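PDB 5B68: 4-alpha-glucanotransferase from Corynebacterium glutamicum, which belongs to the amylomaltase, or disproportionating enzyme, family, with a beta-alpha barrel of the TIM type and an additional beta-sandwich domain towards the N terminus. Local coordinates for residues P663-T666 with P671-C674; Q183-R188 with R658-P663; T238-I243 with A385-G390; E570-H573 with E578-G581; A272-R277 with R286-A291. One frame throughout, in Å; residues are numbered along the deposited sequence.

Contact 1: residues P663-T666 with P671-C674. With SO4 (sulfate ion), chain E.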
# COMPACT_ATOMS: atom_id res chain seq x y z
N PRO A 663 -10.68 -11.43 7.82
CA PRO A 663 -11.34 -10.22 7.28
C PRO A 663 -12.78 -10.07 7.75
O PRO A 663 -13.45 -11.09 8.03
CB PRO A 663 -11.25 -10.40 5.74
CG PRO A 663 -9.95 -11.14 5.58
CD PRO A 663 -9.91 -12.11 6.75
N GLY A 664 -13.20 -8.82 7.96
CA GLY A 664 -14.54 -8.55 8.48
C GLY A 664 -14.83 -9.10 9.88
O GLY A 664 -16.00 -9.39 10.21
N THR A 665 -13.79 -9.30 10.69
CA THR A 665 -13.94 -9.42 12.13
C THR A 665 -13.24 -8.23 12.70
O THR A 665 -12.40 -7.62 12.03
CB THR A 665 -13.25 -10.65 12.74
OG1 THR A 665 -11.87 -10.66 12.38
CG2 THR A 665 -13.92 -11.94 12.27
N THR A 666 -13.59 -7.87 13.93
CA THR A 666 -13.03 -6.73 14.61
C THR A 666 -12.19 -7.20 15.77
O THR A 666 -12.22 -8.36 16.16
CB THR A 666 -14.19 -5.82 15.15
OG1 THR A 666 -15.26 -6.68 15.59
CG2 THR A 666 -14.72 -4.94 14.06
N PRO A 671 -7.75 -11.70 17.70
CA PRO A 671 -6.63 -10.76 17.80
C PRO A 671 -5.90 -10.55 16.48
O PRO A 671 -4.73 -10.87 16.36
CB PRO A 671 -5.70 -11.42 18.82
CG PRO A 671 -6.32 -12.72 19.19
CD PRO A 671 -7.39 -13.02 18.21
N ASN A 672 -6.57 -9.93 15.52
CA ASN A 672 -6.00 -9.71 14.22
C ASN A 672 -4.72 -8.92 14.38
O ASN A 672 -4.63 -8.04 15.22
CB ASN A 672 -6.96 -8.92 13.32
CG ASN A 672 -8.25 -9.65 13.06
OD1 ASN A 672 -8.25 -10.78 12.64
ND2 ASN A 672 -9.36 -8.98 13.32
N TRP A 673 -3.71 -9.32 13.63
CA TRP A 673 -2.45 -8.61 13.55
C TRP A 673 -1.59 -8.76 14.79
O TRP A 673 -0.63 -8.06 14.96
CB TRP A 673 -2.67 -7.15 13.23
CG TRP A 673 -3.66 -6.93 12.16
CD1 TRP A 673 -4.88 -6.36 12.29
CD2 TRP A 673 -3.52 -7.26 10.78
NE1 TRP A 673 -5.51 -6.31 11.09
CE2 TRP A 673 -4.70 -6.87 10.14
CE3 TRP A 673 -2.52 -7.86 10.02
CZ2 TRP A 673 -4.91 -7.06 8.79
CZ3 TRP A 673 -2.73 -8.04 8.68
CH2 TRP A 673 -3.91 -7.64 8.08
N CYS A 674 -1.98 -9.68 15.66
CA CYS A 674 -1.28 -9.92 16.92
C CYS A 674 -0.78 -11.35 17.16
O CYS A 674 -0.44 -11.68 18.27
CB CYS A 674 -2.18 -9.52 18.08
SG CYS A 674 -2.67 -7.78 18.02
S SO4 E . -10.32 -6.35 7.27
O1 SO4 E . -8.90 -6.60 7.63
O2 SO4 E . -10.39 -4.94 6.82
O3 SO4 E . -10.71 -7.25 6.16
O4 SO4 E . -11.23 -6.65 8.39
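Asn672 reaches across to Thr665 and can be followed atom by atom. The side chain packs against Asn661 on its way out. With CG anti to the carbonyl carbon (chi1 -62°), the amide is swung towards the 663-666 loop, and Asn672 CG comes to 3.8 Å from Thr665 OG1. There the amide divides its work: OD1 accepts from the backbone N of Gln662, while Asn672 ND2 donates to Thr665 OG1 over 3.2 Å. That bond is nearly straight (164°) and lies almost in the amide plane. Thr665 OG1 is itself bonded to the carbonyl O of Gln662, so the side chains of Asn672 and Thr665 close around the polar backbone of one residue, which fixes the rotation of the buried amide.

Asn672 sits in a type II beta turn that runs from Pro671 to Cys674, closed by Cys674 N to Pro671 O at 3.1 Å. On the other segment, Gly664 N holds a sulfate ion, probably from the crystallisation liquor, through a 3.0 Å bond to its O4 and a weak one to its O3. The sulfate O1 lies near the plane of the Trp673 ring, at its edge, 4.2 Å from Trp673 CZ2.

Both segments belong to the long loop between helix 650-654 and helix 694-702. Thr665 CG2 packs on Leu580, at the C-terminal end of helix 572-579, and Trp673 O accepts a hydrogen bond from Arg286 on helix 286-301.

Contact 2: residues Q183-R188 with R658-P663. With SO4 (sulfate ion), chain E.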
# COMPACT_ATOMS: atom_id res chain seq x y z
N GLN A 183 5.00 -11.54 8.17
CA GLN A 183 4.43 -10.46 8.97
C GLN A 183 5.44 -10.12 10.03
O GLN A 183 5.52 -10.75 11.11
CB GLN A 183 3.08 -10.86 9.54
CG GLN A 183 2.09 -11.19 8.48
CD GLN A 183 1.57 -9.95 7.75
OE1 GLN A 183 0.95 -9.11 8.38
NE2 GLN A 183 1.78 -9.86 6.44
N ILE A 184 6.33 -9.16 9.75
CA ILE A 184 7.55 -9.02 10.54
C ILE A 184 7.34 -8.73 12.04
O ILE A 184 8.16 -9.16 12.86
CB ILE A 184 8.58 -8.03 9.86
CG1 ILE A 184 9.97 -8.14 10.48
CG2 ILE A 184 8.06 -6.62 9.96
CD1 ILE A 184 10.56 -9.51 10.27
N TYR A 185 6.29 -7.99 12.37
CA TYR A 185 5.95 -7.69 13.81
C TYR A 185 5.74 -9.04 14.58
O TYR A 185 5.94 -9.11 15.78
CB TYR A 185 4.64 -6.85 13.89
CG TYR A 185 3.49 -7.37 13.11
CD1 TYR A 185 2.66 -8.38 13.66
CD2 TYR A 185 3.24 -6.97 11.81
CE1 TYR A 185 1.65 -8.92 12.94
CE2 TYR A 185 2.20 -7.52 11.06
CZ TYR A 185 1.43 -8.52 11.65
OH TYR A 185 0.43 -9.11 10.97
N SER A 186 5.33 -10.07 13.85
CA SER A 186 5.04 -11.36 14.47
C SER A 186 6.22 -12.31 14.57
O SER A 186 6.08 -13.36 15.20
CB SER A 186 3.91 -12.11 13.73
OG SER A 186 4.31 -12.67 12.47
N VAL A 187 7.35 -11.96 13.97
CA VAL A 187 8.51 -12.83 13.95
C VAL A 187 9.58 -12.28 14.85
O VAL A 187 10.06 -11.19 14.66
CB VAL A 187 9.11 -12.95 12.54
CG1 VAL A 187 10.18 -14.01 12.49
CG2 VAL A 187 8.04 -13.24 11.53
N ARG A 188 9.99 -13.09 15.82
CA ARG A 188 10.89 -12.66 16.84
C ARG A 188 12.21 -13.40 16.78
O ARG A 188 12.28 -14.54 16.37
CB ARG A 188 10.26 -12.89 18.21
CG ARG A 188 9.18 -11.90 18.61
CD ARG A 188 7.81 -12.30 18.08
NE ARG A 188 7.34 -13.56 18.63
CZ ARG A 188 6.71 -13.71 19.78
NH1 ARG A 188 6.47 -12.67 20.56
NH2 ARG A 188 6.32 -14.90 20.17
N ARG A 658 -2.59 -20.86 12.99
CA ARG A 658 -3.38 -19.64 13.31
C ARG A 658 -3.35 -18.51 12.22
O ARG A 658 -2.27 -18.05 11.82
CB ARG A 658 -2.92 -19.09 14.63
CG ARG A 658 -3.00 -20.10 15.76
CD ARG A 658 -3.03 -19.44 17.10
NE ARG A 658 -1.71 -19.04 17.60
CZ ARG A 658 -1.52 -18.38 18.75
NH1 ARG A 658 -0.31 -18.05 19.16
NH2 ARG A 658 -2.57 -18.04 19.52
N ALA A 659 -4.56 -18.09 11.76
CA ALA A 659 -4.76 -16.92 10.89
C ALA A 659 -4.25 -15.67 11.57
O ALA A 659 -4.33 -15.52 12.81
CB ALA A 659 -6.20 -16.74 10.47
N GLN A 660 -3.61 -14.81 10.77
CA GLN A 660 -3.12 -13.54 11.29
C GLN A 660 -4.28 -12.53 11.34
O GLN A 660 -4.34 -11.69 12.25
CB GLN A 660 -2.03 -12.98 10.37
CG GLN A 660 -1.30 -11.74 10.94
CD GLN A 660 -0.64 -11.94 12.27
OE1 GLN A 660 -1.13 -11.46 13.30
NE2 GLN A 660 0.54 -12.63 12.29
N ASN A 661 -5.10 -12.58 10.30
CA ASN A 661 -6.26 -11.69 10.16
C ASN A 661 -7.45 -12.50 9.69
O ASN A 661 -7.30 -13.33 8.76
CB ASN A 661 -5.96 -10.61 9.10
CG ASN A 661 -7.11 -9.57 8.94
OD1 ASN A 661 -7.65 -9.08 9.92
ND2 ASN A 661 -7.44 -9.23 7.71
N GLN A 662 -8.63 -12.27 10.29
CA GLN A 662 -9.89 -12.82 9.74
C GLN A 662 -10.65 -11.61 9.17
O GLN A 662 -11.13 -10.81 9.97
CB GLN A 662 -10.71 -13.56 10.81
CG GLN A 662 -12.04 -14.05 10.30
CD GLN A 662 -11.88 -14.96 9.10
OE1 GLN A 662 -12.29 -14.64 7.98
NE2 GLN A 662 -11.20 -16.08 9.32
N PRO A 663 -10.68 -11.43 7.82
CA PRO A 663 -11.34 -10.22 7.28
C PRO A 663 -12.78 -10.07 7.75
O PRO A 663 -13.45 -11.09 8.03
CB PRO A 663 -11.25 -10.40 5.74
CG PRO A 663 -9.95 -11.14 5.58
CD PRO A 663 -9.91 -12.11 6.75
S SO4 E . -10.32 -6.35 7.27
O1 SO4 E . -8.90 -6.60 7.63
O2 SO4 E . -10.39 -4.94 6.82
O3 SO4 E . -10.71 -7.25 6.16
O4 SO4 E . -11.23 -6.65 8.39
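Gln660 lays its CG and CD against the hydroxyl end of Tyr185. The approach is close, 3.1 Å from Gln660 CG to Tyr185 OH, and the two side chains come from opposite directions. Gln660 OE1 sits at the ring edge, in its plane, 3.8 Å from Tyr185 CE1, with the amide turned 77° against the ring. The bend at chi2 of Gln660 (57°) brings the amide round to the edge of the phenol, and its OE1 takes a hydrogen bond from the backbone N of Ile675. On the other branch, Gln660 NE2 rests 3.7 Å from Ser186 CB.

This is where the beta-alpha barrel closes: 183-188 follows the first barrel strand, 177-182, and 658-663 comes after the last, 645-649, its neighbour in the sheet. The two loops meet by packing, with no hydrogen bond between them, and the hydroxyls of Tyr185 and Ser186 both donate within 183-188. Tyr185 OH donates to Gln183 OE1 at 2.6 Å, on a lone pair in the carbonyl plane. Gln183 O accepts twice, from the backbone N of Ser186 and, at 2.6 Å, from Ser186 OG, a double hold on the short 3-10 turn. Arg286 makes a cation-pi contact with the Tyr185 ring. Further along, Asn661 ND2 donates to O1 of the sulfate ion at 3.0 Å and also has Asp561 OD1 as a partner.

Contact 3: residues T238-I243 with A385-G390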
# COMPACT_ATOMS: atom_id res chain seq x y z
N THR A 238 -1.40 6.15 10.10
CA THR A 238 -1.67 7.63 10.22
C THR A 238 -1.12 8.38 9.02
O THR A 238 -1.57 9.50 8.71
CB THR A 238 -1.12 8.19 11.58
OG1 THR A 238 -1.93 9.31 12.02
CG2 THR A 238 0.28 8.57 11.50
N THR A 239 -0.23 7.75 8.28
CA THR A 239 0.40 8.36 7.10
C THR A 239 0.75 7.15 6.24
O THR A 239 0.88 6.03 6.78
CB THR A 239 1.66 9.17 7.47
OG1 THR A 239 2.34 9.70 6.32
CG2 THR A 239 2.72 8.37 8.35
N ARG A 240 0.92 7.34 4.94
CA ARG A 240 1.53 6.32 4.10
C ARG A 240 2.98 6.68 3.71
O ARG A 240 3.65 5.97 2.92
CB ARG A 240 0.67 6.07 2.87
CG ARG A 240 -0.64 5.45 3.28
CD ARG A 240 -1.39 4.94 2.11
NE ARG A 240 -1.75 5.99 1.14
CZ ARG A 240 -1.97 5.74 -0.15
NH1 ARG A 240 -2.35 6.75 -0.96
NH2 ARG A 240 -1.84 4.48 -0.65
N ARG A 241 3.50 7.76 4.23
CA ARG A 241 4.84 8.17 3.88
C ARG A 241 5.85 7.75 4.95
O ARG A 241 6.81 7.11 4.67
CB ARG A 241 4.89 9.66 3.73
CG ARG A 241 6.25 10.19 3.33
CD ARG A 241 6.31 11.65 2.93
NE ARG A 241 7.68 12.07 2.87
CZ ARG A 241 8.07 13.33 2.67
NH1 ARG A 241 9.35 13.61 2.77
NH2 ARG A 241 7.18 14.32 2.40
N PHE A 242 5.61 8.21 6.16
CA PHE A 242 6.54 7.98 7.24
C PHE A 242 6.40 6.62 7.90
O PHE A 242 5.44 5.94 7.69
CB PHE A 242 6.50 9.14 8.21
CG PHE A 242 6.81 10.42 7.54
CD1 PHE A 242 8.09 10.74 7.23
CD2 PHE A 242 5.80 11.25 7.14
CE1 PHE A 242 8.38 11.91 6.57
CE2 PHE A 242 6.07 12.42 6.48
CZ PHE A 242 7.37 12.74 6.21
N ILE A 243 7.40 6.25 8.68
CA ILE A 243 7.59 4.86 9.13
C ILE A 243 7.32 4.72 10.62
O ILE A 243 7.62 5.63 11.40
CB ILE A 243 9.04 4.45 8.88
CG1 ILE A 243 9.47 4.67 7.41
CG2 ILE A 243 9.33 3.01 9.32
CD1 ILE A 243 8.68 3.91 6.40
N ALA A 385 8.32 -3.99 0.03
CA ALA A 385 7.40 -3.27 0.86
C ALA A 385 5.95 -3.43 0.38
O ALA A 385 5.67 -3.84 -0.77
CB ALA A 385 7.86 -1.80 0.88
N ASP A 386 5.01 -3.18 1.28
CA ASP A 386 3.57 -3.24 0.98
C ASP A 386 2.98 -1.85 1.28
O ASP A 386 3.24 -1.32 2.34
CB ASP A 386 2.90 -4.31 1.86
CG ASP A 386 1.45 -4.62 1.49
OD1 ASP A 386 0.74 -3.89 0.78
OD2 ASP A 386 0.94 -5.59 2.02
N LEU A 387 2.17 -1.33 0.37
CA LEU A 387 1.55 0.03 0.48
C LEU A 387 0.10 -0.16 0.79
O LEU A 387 -0.66 -0.69 -0.02
CB LEU A 387 1.71 0.76 -0.83
CG LEU A 387 1.10 2.18 -0.98
CD1 LEU A 387 1.63 3.13 0.10
CD2 LEU A 387 1.37 2.66 -2.39
N ALA A 388 -0.32 0.25 1.99
CA ALA A 388 -1.68 0.27 2.34
C ALA A 388 -2.49 1.20 1.37
O ALA A 388 -1.89 2.09 0.74
CB ALA A 388 -1.76 0.77 3.78
N VAL A 389 -3.79 1.01 1.27
CA VAL A 389 -4.66 1.80 0.40
C VAL A 389 -4.85 3.25 0.89
O VAL A 389 -5.12 4.15 0.11
CB VAL A 389 -6.12 1.25 0.27
CG1 VAL A 389 -6.71 1.83 -1.01
CG2 VAL A 389 -6.15 -0.23 0.19
N GLY A 390 -4.79 3.42 2.20
CA GLY A 390 -5.17 4.70 2.75
C GLY A 390 -4.86 4.84 4.20
O GLY A 390 -4.15 4.05 4.78
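The guanidinium group of Arg240 slips in beside the backbone of 388-390. Over one face stand Val389 O, 3.4 Å above the plane and displaced towards the rim, and Gly390 CA; Ala388 O lies at the edge. Edge and face are used differently. At the edge, Arg240 NH2 donates to Ala388 O over 2.8 Å (N-H...O 151°), meeting the oxygen in the carbonyl plane, though the oxygen itself is tilted a little from the guanidinium. Over the face, Val389 O is near but too badly angled to bond. Within 238-243, Arg241 lies along the Phe242 ring, its CG over the ring centre, while Phe242 CZ stands over one face of the Arg241 guanidinium, towards the rim; Phe327 stacks with the same ring.

The bend of the Arg240 chain at chi3 (-61°) turns the guanidinium towards Ala388 O. Arg240 CD is also close to that oxygen, 3.2 Å from Ala388 O. An apolar neighbour is Leu387, whose CG comes to 3.7 Å from Arg240 NH2. Arg240 NE is hydrogen-bonded to a glycerol molecule. The loop bearing Arg240 is set by an ST turn, Arg241 N to Thr239 OG1 at 3.1 Å, and by Asp397, which bonds both Thr239 OG1 and the backbone N of Arg240.

Strand 382-387 is the third of the eight barrel strands, and Ala388 to Gly390 follow its C-terminal end, the end at which TIM-barrel enzymes carry their active sites. Glycerol beside Arg240 and a BTB molecule beside Val389, both probably from the crystallisation liquor, are consistent with a pocket there.

Contact 4: residues E570-H573 with E578-G581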
# COMPACT_ATOMS: atom_id res chain seq x y z
N GLU A 570 -6.89 -28.32 7.06
CA GLU A 570 -7.67 -28.98 8.09
C GLU A 570 -9.03 -28.29 8.35
O GLU A 570 -9.67 -28.54 9.38
CB GLU A 570 -6.80 -29.20 9.37
CG GLU A 570 -5.84 -30.39 9.21
CD GLU A 570 -4.49 -30.24 9.92
OE1 GLU A 570 -4.51 -30.17 11.18
OE2 GLU A 570 -3.40 -30.22 9.23
N GLY A 571 -9.47 -27.45 7.41
CA GLY A 571 -10.69 -26.67 7.52
C GLY A 571 -10.73 -25.45 8.43
O GLY A 571 -11.80 -24.95 8.68
N GLU A 572 -9.59 -24.92 8.87
CA GLU A 572 -9.59 -23.78 9.85
C GLU A 572 -10.25 -22.48 9.36
O GLU A 572 -10.78 -21.71 10.18
CB GLU A 572 -8.16 -23.51 10.36
CG GLU A 572 -7.94 -22.28 11.28
CD GLU A 572 -8.46 -22.46 12.71
OE1 GLU A 572 -9.42 -23.27 12.94
OE2 GLU A 572 -7.93 -21.77 13.62
N HIS A 573 -10.16 -22.15 8.09
CA HIS A 573 -10.98 -21.07 7.55
C HIS A 573 -12.45 -21.17 7.97
O HIS A 573 -13.05 -20.16 8.38
CB HIS A 573 -10.82 -20.83 6.02
CG HIS A 573 -10.95 -22.06 5.17
ND1 HIS A 573 -10.33 -23.26 5.45
CD2 HIS A 573 -11.56 -22.22 3.98
CE1 HIS A 573 -10.60 -24.13 4.49
NE2 HIS A 573 -11.34 -23.52 3.58
N GLU A 578 -16.81 -19.91 11.94
CA GLU A 578 -17.89 -20.44 12.78
C GLU A 578 -17.80 -20.06 14.24
O GLU A 578 -18.79 -19.66 14.84
CB GLU A 578 -17.97 -21.98 12.63
CG GLU A 578 -19.09 -22.66 13.41
CD GLU A 578 -20.48 -21.99 13.25
OE1 GLU A 578 -21.35 -22.24 14.13
OE2 GLU A 578 -20.73 -21.24 12.27
N ARG A 579 -16.61 -20.15 14.83
CA ARG A 579 -16.47 -19.85 16.23
C ARG A 579 -16.54 -18.36 16.50
O ARG A 579 -16.87 -17.97 17.61
CB ARG A 579 -15.25 -20.50 16.88
CG ARG A 579 -13.87 -19.96 16.53
CD ARG A 579 -12.87 -20.86 17.22
NE ARG A 579 -11.47 -20.61 16.91
CZ ARG A 579 -10.70 -21.35 16.10
NH1 ARG A 579 -11.14 -22.42 15.43
NH2 ARG A 579 -9.43 -20.99 15.95
N LEU A 580 -16.27 -17.52 15.50
CA LEU A 580 -16.45 -16.10 15.70
C LEU A 580 -17.88 -15.69 15.35
O LEU A 580 -18.23 -14.54 15.56
CB LEU A 580 -15.42 -15.31 14.91
CG LEU A 580 -13.96 -15.66 15.19
CD1 LEU A 580 -13.06 -14.88 14.22
CD2 LEU A 580 -13.52 -15.48 16.65
N GLY A 581 -18.71 -16.62 14.85
CA GLY A 581 -20.10 -16.32 14.51
C GLY A 581 -20.25 -15.50 13.23
O GLY A 581 -21.23 -14.78 13.05
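Glu572 and Arg579, two helical turns apart, cross at about a right angle and join end-on, nitrogen to oxygen twice over. Arg579 NH2 gives Glu572 OE2 a 2.9 Å bond and Arg579 NH1 gives Glu572 OE1 one of 3.1 Å, both from the syn side. The carboxylate and guanidinium planes are 44° apart, so neither bond lies flat in either group. This double salt bridge is the tight part, and it carries the whole contact.

The loose side is the aliphatic chain of Arg579, extended from CG to NE along the outside of the helix. The residue is exposed and touches a neighbouring molecule in the crystal, which may influence its pose. The carboxylate stands at the N-terminal end of the helix and the guanidinium at its C-terminal end, a placing that would suit the helix dipole at both.

Gly571 ends helix 565-569 in a Schellman motif and is at once the N-cap of helix 572-579; Gly581 closes that helix with another. The short helix is flanked by helix 587-607, against which His573 packs at Gln598 and Glu578 at Pro587, while Leu580 leans on Tyr670 in the loop after helix 650-654.

Contact 5: residues A272-R277 with R286-A291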
# COMPACT_ATOMS: atom_id res chain seq x y z
N ALA A 272 14.94 -7.73 28.76
CA ALA A 272 14.72 -9.07 29.31
C ALA A 272 13.23 -9.44 29.52
O ALA A 272 12.84 -10.57 29.20
CB ALA A 272 15.50 -9.22 30.59
N GLU A 273 12.40 -8.53 30.03
CA GLU A 273 10.97 -8.88 30.20
C GLU A 273 10.22 -9.05 28.87
O GLU A 273 9.26 -9.91 28.75
CB GLU A 273 10.18 -7.87 31.08
CG GLU A 273 8.64 -8.06 30.95
CD GLU A 273 7.79 -7.21 31.89
OE1 GLU A 273 6.66 -6.82 31.46
OE2 GLU A 273 8.22 -6.95 33.05
N PHE A 274 10.54 -8.18 27.88
CA PHE A 274 9.80 -8.25 26.61
C PHE A 274 10.32 -9.51 25.90
O PHE A 274 9.53 -10.24 25.29
CB PHE A 274 9.96 -6.96 25.76
CG PHE A 274 9.20 -5.78 26.34
CD1 PHE A 274 7.82 -5.86 26.57
CD2 PHE A 274 9.88 -4.62 26.71
CE1 PHE A 274 7.13 -4.79 27.16
CE2 PHE A 274 9.20 -3.57 27.29
CZ PHE A 274 7.84 -3.66 27.54
N ARG A 275 11.61 -9.76 26.04
CA ARG A 275 12.25 -10.94 25.41
C ARG A 275 11.66 -12.30 25.87
O ARG A 275 11.63 -13.24 25.12
CB ARG A 275 13.74 -10.92 25.72
CG ARG A 275 14.46 -9.87 24.91
CD ARG A 275 15.90 -9.67 25.31
NE ARG A 275 16.44 -8.60 24.47
CZ ARG A 275 17.58 -7.96 24.66
NH1 ARG A 275 18.40 -8.26 25.67
NH2 ARG A 275 17.93 -7.02 23.80
N GLU A 276 11.20 -12.39 27.10
CA GLU A 276 10.48 -13.59 27.53
C GLU A 276 9.25 -13.87 26.65
O GLU A 276 8.90 -15.03 26.37
CB GLU A 276 10.04 -13.44 29.02
CG GLU A 276 11.19 -13.53 30.02
CD GLU A 276 11.93 -14.88 30.00
OE1 GLU A 276 11.28 -15.96 29.80
OE2 GLU A 276 13.17 -14.89 30.18
N ARG A 277 8.55 -12.81 26.20
CA ARG A 277 7.40 -12.97 25.35
C ARG A 277 7.75 -13.69 24.04
O ARG A 277 6.94 -14.44 23.52
CB ARG A 277 6.71 -11.62 25.04
CG ARG A 277 6.38 -10.83 26.31
CD ARG A 277 5.41 -9.72 25.98
NE ARG A 277 5.28 -8.83 27.13
CZ ARG A 277 4.78 -7.59 27.08
NH1 ARG A 277 4.30 -7.06 25.93
NH2 ARG A 277 4.74 -6.88 28.21
N ARG A 286 1.52 -4.37 21.40
CA ARG A 286 2.32 -3.28 20.88
C ARG A 286 2.42 -2.19 21.93
O ARG A 286 3.46 -1.52 22.04
CB ARG A 286 1.68 -2.76 19.63
CG ARG A 286 1.81 -3.68 18.42
CD ARG A 286 1.04 -3.15 17.25
NE ARG A 286 1.28 -3.97 16.06
CZ ARG A 286 0.71 -5.14 15.77
NH1 ARG A 286 1.08 -5.79 14.70
NH2 ARG A 286 -0.21 -5.69 16.56
N ASN A 287 1.35 -1.99 22.72
CA ASN A 287 1.31 -0.73 23.54
C ASN A 287 2.37 -0.63 24.57
O ASN A 287 3.06 0.39 24.61
CB ASN A 287 -0.08 -0.41 24.08
CG ASN A 287 -1.06 -0.08 22.97
OD1 ASN A 287 -0.66 0.46 21.93
ND2 ASN A 287 -2.34 -0.41 23.16
N ASP A 288 2.58 -1.64 25.40
CA ASP A 288 3.66 -1.50 26.42
C ASP A 288 5.06 -1.57 25.83
O ASP A 288 5.97 -0.88 26.27
CB ASP A 288 3.49 -2.44 27.64
CG ASP A 288 3.32 -3.89 27.27
OD1 ASP A 288 3.39 -4.27 26.09
OD2 ASP A 288 3.07 -4.68 28.20
N VAL A 289 5.23 -2.35 24.77
CA VAL A 289 6.52 -2.34 24.03
C VAL A 289 6.82 -0.93 23.46
O VAL A 289 7.94 -0.42 23.62
CB VAL A 289 6.55 -3.37 22.85
CG1 VAL A 289 7.89 -3.27 22.10
CG2 VAL A 289 6.38 -4.81 23.40
N TYR A 290 5.80 -0.30 22.92
CA TYR A 290 6.02 1.01 22.25
C TYR A 290 6.37 2.08 23.30
O TYR A 290 7.35 2.82 23.16
CB TYR A 290 4.76 1.41 21.49
CG TYR A 290 4.91 2.51 20.46
CD1 TYR A 290 6.15 2.89 19.96
CD2 TYR A 290 3.78 3.18 20.01
CE1 TYR A 290 6.23 3.92 18.98
CE2 TYR A 290 3.86 4.17 19.02
CZ TYR A 290 5.09 4.54 18.53
OH TYR A 290 5.12 5.53 17.55
N ALA A 291 5.56 2.09 24.34
CA ALA A 291 5.79 3.03 25.45
C ALA A 291 7.19 2.87 26.01
O ALA A 291 7.86 3.85 26.25
CB ALA A 291 4.73 2.85 26.55
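Asp288 is the first residue along 286-291 to meet the other helix, and it meets Arg277 with both carboxylate oxygens. Its CG stands between the backbone N and the carbonyl carbon (chi1 54°), which throws the carboxylate towards 272-277. Arg277 NH1 donates to Asp288 OD1 at 2.9 Å, almost straight (172°) and in the guanidinium plane. Arg277 NH2 reaches Asp288 OD2 at 2.8 Å, coming from well above the carboxylate plane. Glu273 adds a long ion pair to Arg277, making a network in which the arginine would offset the charge of two acids that lie near each other. The backbone of Asp288 takes part as well: Asp288 O is 3.6 Å from Phe274 CZ.

The two segments belong to an antiparallel helical hairpin, helix 261-277 turning back through eight residues into helix 286-301; their local axes pass 11.5 Å apart at 151°. The hairpin forms part of the long, mostly helical excursion between the second and third barrel strands, 215-218 and 382-387.

Val289 comes next and packs on Phe274. Its CA lies over the ring face, a CH-pi contact at 4.3 Å to the centroid of Phe274, while Val289 CG2 touches Phe274 CD1 at 3.6 Å. The same ring turns its edge to Arg277, with Phe274 CD1 3.5 Å above the plane of the guanidinium and over its centre.

In the fold
From the N terminus, contact 2 opens first, at 183-188 after the first barrel strand, and closes only at 658-663 beyond the eighth, so its loop spans nearly the whole barrel. Contact 3 nests inside it, tying the loop after the second strand to the end of the third. Contact 5, a local helical hairpin, nests in turn inside contact 3. Contact 4 follows later, still within contact 2, as a short closure along helix 572-579. Contact 1 begins on Pro663, where contact 2 ends, and shares the sulfate with it. No loops cross. In space contact 1 touches contacts 2, 4 and 5, whereas contact 3 stands apart, its nearest atoms about 6 Å from contact 2.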